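Local coordinates for protein putative glycosyl hydrolase (Bacteroides thetaiotaomicron VPI-5482, PDB 3K11) that is probably a hydrolase of glycoside hydrolase family 88, although its actual substrate and reaction remain unestablished, at residues Pro209-Met214 with Leu226-Lys231; Glu277-Leu282 with Pro287-Val292. All blocks are in the same frame, centred on the assembly; numbering follows the deposited sequence.

Contact 1: residues Pro209-Met214 with Leu226-Lys231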
loop_
_atom_site.group_PDB
_atom_site.type_symbol
_atom_site.label_atom_id
_atom_site.label_comp_id
_atom_site.label_asym_id
_atom_site.label_seq_id
_atom_site.Cartn_x
_atom_site.Cartn_y
_atom_site.Cartn_z
ATOM N N PRO A 209 -4.456 28.521 -15.489
ATOM C CA PRO A 209 -4.657 29.768 -14.732
ATOM C C PRO A 209 -4.498 31.045 -15.549
ATOM O O PRO A 209 -5.254 32.008 -15.347
ATOM C CB PRO A 209 -3.623 29.667 -13.604
ATOM C CG PRO A 209 -3.498 28.158 -13.384
ATOM C CD PRO A 209 -3.451 27.678 -14.828
ATOM N N ALA A 210 -3.538 31.069 -16.474
ATOM C CA ALA A 210 -3.334 32.234 -17.327
ATOM C C ALA A 210 -4.579 32.517 -18.172
ATOM O O ALA A 210 -4.980 33.672 -18.353
ATOM C CB ALA A 210 -2.127 32.005 -18.239
ATOM N N VAL A 211 -5.126 31.448 -18.755
ATOM C CA VAL A 211 -6.330 31.567 -19.577
ATOM C C VAL A 211 -7.486 32.040 -18.700
ATOM O O VAL A 211 -8.198 32.957 -19.073
ATOM C CB VAL A 211 -6.647 30.256 -20.344
ATOM C CG1 VAL A 211 -7.945 30.421 -21.180
ATOM C CG2 VAL A 211 -5.455 29.842 -21.252
ATOM N N ALA A 212 -7.690 31.428 -17.524
ATOM C CA ALA A 212 -8.723 31.867 -16.585
ATOM C C ALA A 212 -8.570 33.357 -16.192
ATOM O O ALA A 212 -9.545 34.123 -16.204
ATOM C CB ALA A 212 -8.751 30.934 -15.318
ATOM N N GLN A 213 -7.351 33.786 -15.888
ATOM C CA GLN A 213 -7.133 35.186 -15.532
ATOM C C GLN A 213 -7.325 36.128 -16.697
ATOM O O GLN A 213 -7.838 37.245 -16.516
ATOM C CB GLN A 213 -5.747 35.367 -14.886
ATOM C CG GLN A 213 -5.689 34.829 -13.438
ATOM C CD GLN A 213 -6.517 35.619 -12.478
ATOM O OE1 GLN A 213 -6.672 36.823 -12.623
ATOM N NE2 GLN A 213 -7.078 34.950 -11.476
HETATM N N MSE A 214 -6.926 35.713 -17.892
HETATM C CA MSE A 214 -7.142 36.555 -19.073
HETATM C C MSE A 214 -8.617 36.806 -19.305
HETATM O O MSE A 214 -8.966 37.854 -19.871
HETATM C CB MSE A 214 -6.586 35.980 -20.370
HETATM C CG MSE A 214 -5.228 36.313 -20.747
HETATM SE SE MSE A 214 -4.621 38.113 -20.681
HETATM C CE MSE A 214 -4.796 38.747 -22.393
ATOM N N LEU A 226 -13.070 31.903 -20.466
ATOM C CA LEU A 226 -13.692 30.971 -19.512
ATOM C C LEU A 226 -13.927 29.617 -20.156
ATOM O O LEU A 226 -13.652 28.610 -19.566
ATOM C CB LEU A 226 -15.032 31.534 -18.962
ATOM C CG LEU A 226 -15.029 32.734 -18.005
ATOM C CD1 LEU A 226 -16.485 33.259 -17.740
ATOM C CD2 LEU A 226 -14.310 32.439 -16.667
ATOM N N ALA A 227 -14.439 29.602 -21.380
ATOM C CA ALA A 227 -14.722 28.358 -22.033
ATOM C C ALA A 227 -13.461 27.601 -22.347
ATOM O O ALA A 227 -13.436 26.389 -22.200
ATOM C CB ALA A 227 -15.586 28.563 -23.289
ATOM N N GLU A 228 -12.413 28.295 -22.806
ATOM C CA GLU A 228 -11.147 27.604 -23.133
ATOM C C GLU A 228 -10.485 27.060 -21.890
ATOM O O GLU A 228 -9.989 25.929 -21.902
ATOM C CB GLU A 228 -10.211 28.534 -23.882
ATOM C CG GLU A 228 -8.900 27.877 -24.367
ATOM C CD GLU A 228 -9.116 26.772 -25.388
ATOM O OE1 GLU A 228 -10.231 26.661 -25.965
ATOM O OE2 GLU A 228 -8.149 26.026 -25.627
ATOM N N ALA A 229 -10.511 27.821 -20.798
ATOM C CA ALA A 229 -9.956 27.315 -19.522
ATOM C C ALA A 229 -10.627 26.019 -19.071
ATOM O O ALA A 229 -9.965 25.025 -18.704
ATOM C CB ALA A 229 -10.046 28.407 -18.450
ATOM N N VAL A 230 -11.956 26.004 -19.128
ATOM C CA VAL A 230 -12.722 24.793 -18.796
ATOM C C VAL A 230 -12.449 23.614 -19.755
ATOM O O VAL A 230 -12.288 22.461 -19.338
ATOM C CB VAL A 230 -14.230 25.110 -18.693
ATOM C CG1 VAL A 230 -15.085 23.832 -18.557
ATOM C CG2 VAL A 230 -14.466 26.028 -17.448
ATOM N N LYS A 231 -12.412 23.912 -21.037
ATOM C CA LYS A 231 -12.152 22.902 -22.053
ATOM C C LYS A 231 -10.811 22.244 -21.815
ATOM O O LYS A 231 -10.680 21.029 -21.857
ATOM C CB LYS A 231 -12.153 23.587 -23.426
ATOM C CG LYS A 231 -11.983 22.622 -24.603
ATOM C CD LYS A 231 -11.879 23.335 -25.956
ATOM C CE LYS A 231 -11.548 22.291 -27.111
ATOM N NZ LYS A 231 -10.886 22.928 -28.258
#

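Contact 2: residues Glu277-Leu282 with Pro287-Val292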
loop_
_atom_site.group_PDB
_atom_site.type_symbol
_atom_site.label_atom_id
_atom_site.label_comp_id
_atom_site.label_asym_id
_atom_site.label_seq_id
_atom_site.Cartn_x
_atom_site.Cartn_y
_atom_site.Cartn_z
ATOM N N GLU A 277 -7.258 27.629 -8.823
ATOM C CA GLU A 277 -7.156 28.841 -9.615
ATOM C C GLU A 277 -8.357 29.060 -10.535
ATOM O O GLU A 277 -8.838 30.197 -10.714
ATOM C CB GLU A 277 -5.884 28.818 -10.426
ATOM C CG GLU A 277 -4.581 28.912 -9.606
ATOM C CD GLU A 277 -4.296 30.289 -9.100
ATOM O OE1 GLU A 277 -4.752 30.607 -7.994
ATOM O OE2 GLU A 277 -3.523 31.012 -9.761
ATOM N N LEU A 278 -8.832 27.977 -11.139
ATOM C CA LEU A 278 -9.993 28.011 -12.035
ATOM C C LEU A 278 -11.278 28.263 -11.274
ATOM O O LEU A 278 -12.074 29.108 -11.662
ATOM C CB LEU A 278 -10.066 26.707 -12.841
ATOM C CG LEU A 278 -11.186 26.556 -13.861
ATOM C CD1 LEU A 278 -11.192 27.725 -14.815
ATOM C CD2 LEU A 278 -11.077 25.199 -14.610
ATOM N N LEU A 279 -11.464 27.558 -10.162
ATOM C CA LEU A 279 -12.642 27.779 -9.338
ATOM C C LEU A 279 -12.696 29.180 -8.662
ATOM O O LEU A 279 -13.784 29.699 -8.325
ATOM C CB LEU A 279 -12.831 26.620 -8.357
ATOM C CG LEU A 279 -13.240 25.294 -8.954
ATOM C CD1 LEU A 279 -13.012 24.222 -7.941
ATOM C CD2 LEU A 279 -14.694 25.295 -9.489
ATOM N N ASP A 280 -11.529 29.817 -8.494
ATOM C CA ASP A 280 -11.497 31.206 -8.049
ATOM C C ASP A 280 -12.085 32.139 -9.086
ATOM O O ASP A 280 -12.545 33.217 -8.756
ATOM C CB ASP A 280 -10.051 31.647 -7.793
ATOM C CG ASP A 280 -9.483 31.126 -6.466
ATOM O OD1 ASP A 280 -10.251 30.658 -5.576
ATOM O OD2 ASP A 280 -8.226 31.235 -6.300
ATOM N N VAL A 281 -12.048 31.756 -10.358
ATOM C CA VAL A 281 -12.471 32.665 -11.452
ATOM C C VAL A 281 -13.885 32.369 -11.959
ATOM O O VAL A 281 -14.660 33.279 -12.261
ATOM C CB VAL A 281 -11.474 32.574 -12.611
ATOM C CG1 VAL A 281 -11.930 33.380 -13.790
ATOM C CG2 VAL A 281 -10.060 33.057 -12.178
ATOM N N LEU A 282 -14.241 31.093 -12.081
ATOM C CA LEU A 282 -15.529 30.740 -12.657
ATOM C C LEU A 282 -16.683 31.324 -11.867
ATOM O O LEU A 282 -16.724 31.169 -10.653
ATOM C CB LEU A 282 -15.775 29.219 -12.672
ATOM C CG LEU A 282 -14.896 28.363 -13.583
ATOM C CD1 LEU A 282 -15.314 26.897 -13.478
ATOM C CD2 LEU A 282 -14.924 28.895 -15.079
ATOM N N PRO A 287 -21.931 27.001 -16.434
ATOM C CA PRO A 287 -22.588 25.711 -16.705
ATOM C C PRO A 287 -21.717 24.489 -16.564
ATOM O O PRO A 287 -22.237 23.439 -16.207
ATOM C CB PRO A 287 -23.134 25.887 -18.143
ATOM C CG PRO A 287 -22.446 27.000 -18.702
ATOM C CD PRO A 287 -22.007 27.901 -17.601
ATOM N N GLN A 288 -20.410 24.596 -16.836
ATOM C CA GLN A 288 -19.529 23.430 -16.582
ATOM C C GLN A 288 -18.867 23.397 -15.171
ATOM O O GLN A 288 -18.057 22.513 -14.883
ATOM C CB GLN A 288 -18.437 23.370 -17.662
ATOM C CG GLN A 288 -18.915 22.797 -19.017
ATOM C CD GLN A 288 -20.083 23.558 -19.614
ATOM O OE1 GLN A 288 -19.938 24.687 -20.092
ATOM N NE2 GLN A 288 -21.272 22.920 -19.596
ATOM N N ARG A 289 -19.193 24.343 -14.298
ATOM C CA ARG A 289 -18.586 24.348 -12.975
ATOM C C ARG A 289 -18.798 23.050 -12.220
ATOM O O ARG A 289 -17.892 22.600 -11.538
ATOM C CB ARG A 289 -19.053 25.535 -12.157
ATOM C CG ARG A 289 -18.350 25.690 -10.762
ATOM C CD ARG A 289 -18.873 26.901 -10.082
ATOM N NE ARG A 289 -18.231 27.236 -8.813
ATOM C CZ ARG A 289 -18.573 26.722 -7.639
ATOM N NH1 ARG A 289 -19.452 25.749 -7.542
ATOM N NH2 ARG A 289 -17.975 27.139 -6.552
ATOM N N PRO A 290 -20.000 22.449 -12.287
ATOM C CA PRO A 290 -20.182 21.182 -11.556
ATOM C C PRO A 290 -19.185 20.058 -11.867
ATOM O O PRO A 290 -18.753 19.323 -10.972
ATOM C CB PRO A 290 -21.637 20.823 -11.887
ATOM C CG PRO A 290 -22.271 22.149 -11.999
ATOM C CD PRO A 290 -21.280 22.927 -12.830
ATOM N N LYS A 291 -18.825 19.928 -13.137
ATOM C CA LYS A 291 -17.863 18.923 -13.577
ATOM C C LYS A 291 -16.468 19.210 -13.059
ATOM O O LYS A 291 -15.710 18.290 -12.729
ATOM C CB LYS A 291 -17.827 18.858 -15.105
ATOM C CG LYS A 291 -19.000 18.117 -15.701
ATOM C CD LYS A 291 -18.787 17.846 -17.167
ATOM C CE LYS A 291 -19.960 17.081 -17.732
ATOM N NZ LYS A 291 -19.779 16.952 -19.220
ATOM N N VAL A 292 -16.114 20.487 -13.033
ATOM C CA VAL A 292 -14.821 20.897 -12.496
ATOM C C VAL A 292 -14.790 20.679 -10.993
ATOM O O VAL A 292 -13.807 20.147 -10.447
ATOM C CB VAL A 292 -14.527 22.379 -12.793
ATOM C CG1 VAL A 292 -13.234 22.856 -12.114
ATOM C CG2 VAL A 292 -14.420 22.599 -14.289
HETATM O O HOH W 1 -16.198 29.168 -8.978
#

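Contact 1: residues Pro209-Met214 with Leu226-Lys231
A212 and A229 bring two helices together almost side by side. The CB of A229 rests 3.9 Å from the backbone N of A212. The methyls A212 CB and A229 CB are 4.2 Å apart. Alanine suits both places, since a single methyl lets the axes of these segments approach to 8.2 Å. V211 widens this close-packed strip. With CG1 anti to the backbone N (chi1 179°), that methyl reaches the neighbouring helix and sits 3.7 Å from the N of A229. It also lies 4.0 Å from E228 CB. Valine suits this place: CG1 reaches the A229 backbone, and the short, compact side chain keeps the contact close.

Toward E228 the packing gives way to a more open, polar flank. The aliphatic base of this glutamate lies against V211, but the chain bends at chi2 (64°) and carries the carboxylate away, where OE2 meets R183 in a salt bridge and Q232 in a hydrogen bond. On the buried flank, L278 of helix 265-281 touches A229. The segments run antiparallel (160°), and the short connection between helices 202-217 and 222-240 makes them a helical hairpin, the unit of the (alpha/alpha)6 barrel of six hairpins, as in family 88.

Contact 2: residues Glu277-Leu282 with Pro287-Val292
This is the turn of a helical hairpin, where the C-terminal end of helix 265-281 faces the first turn of helix 289-304 across a short connection. Three leucines, L278, L279 and L282, supply one wall, and R289 and V292 supply the other. V292 occupies the middle: its CG1 lies 4.0 Å from L278 CD2 and 3.9 Å from L279 CD2, so one methyl is shared by two leucines. That branch is anti to the backbone N (chi1 174°), which leaves CG2 for a looser contact with L282 CD1. Compact, branched side chains suit this buried seam.

R289 combines two roles. Its aliphatic part crosses L279 at about a right angle, with CG 3.9 Å from L279 CD2, and the same methyl lies over one face of the guanidinium. L282 CD1 packs at the root of the side chain, 4.2 Å from R289 CB. The chain runs extended from CG to NE and delivers NE to a water in the guanidinium plane, 2.8 Å from NE. This water donates to L279 O at 2.6 Å and to L282 O at 2.7 Å, so it bridges the new helix to the carbonyls of L279 and L282, where the preceding helix gives way to the connection. A long side chain with a polar end is apt here, apolar against leucine yet able to meet the water at the partly exposed border.

W344 touches L279 and R289, while M293 and F296 of helix 289-304 extend the packing around L279. Helix 222-240 meets the other flank, with F233 against L278 and V230 against L282.

In the fold
Followed from the N terminus, the chain runs along helix 202-217, turns, and returns along helix 222-240; contact 1 closes the short turn between them, with eleven residues between its segments. It then passes through strands 241-242 and 247-253 to helix 265-281, and contact 2 closes the short connection to helix 289-304, with four residues between its segments. The two closures follow in series, neither nested nor crossed, with centres about 10 Å apart. They also touch directly: V281 packs on A212 and Q213, while V230 meets Q288. Helix 265-281 leans on both helices of the earlier hairpin, and together the contacts join four successive long helices into one continuous part of the helical domain.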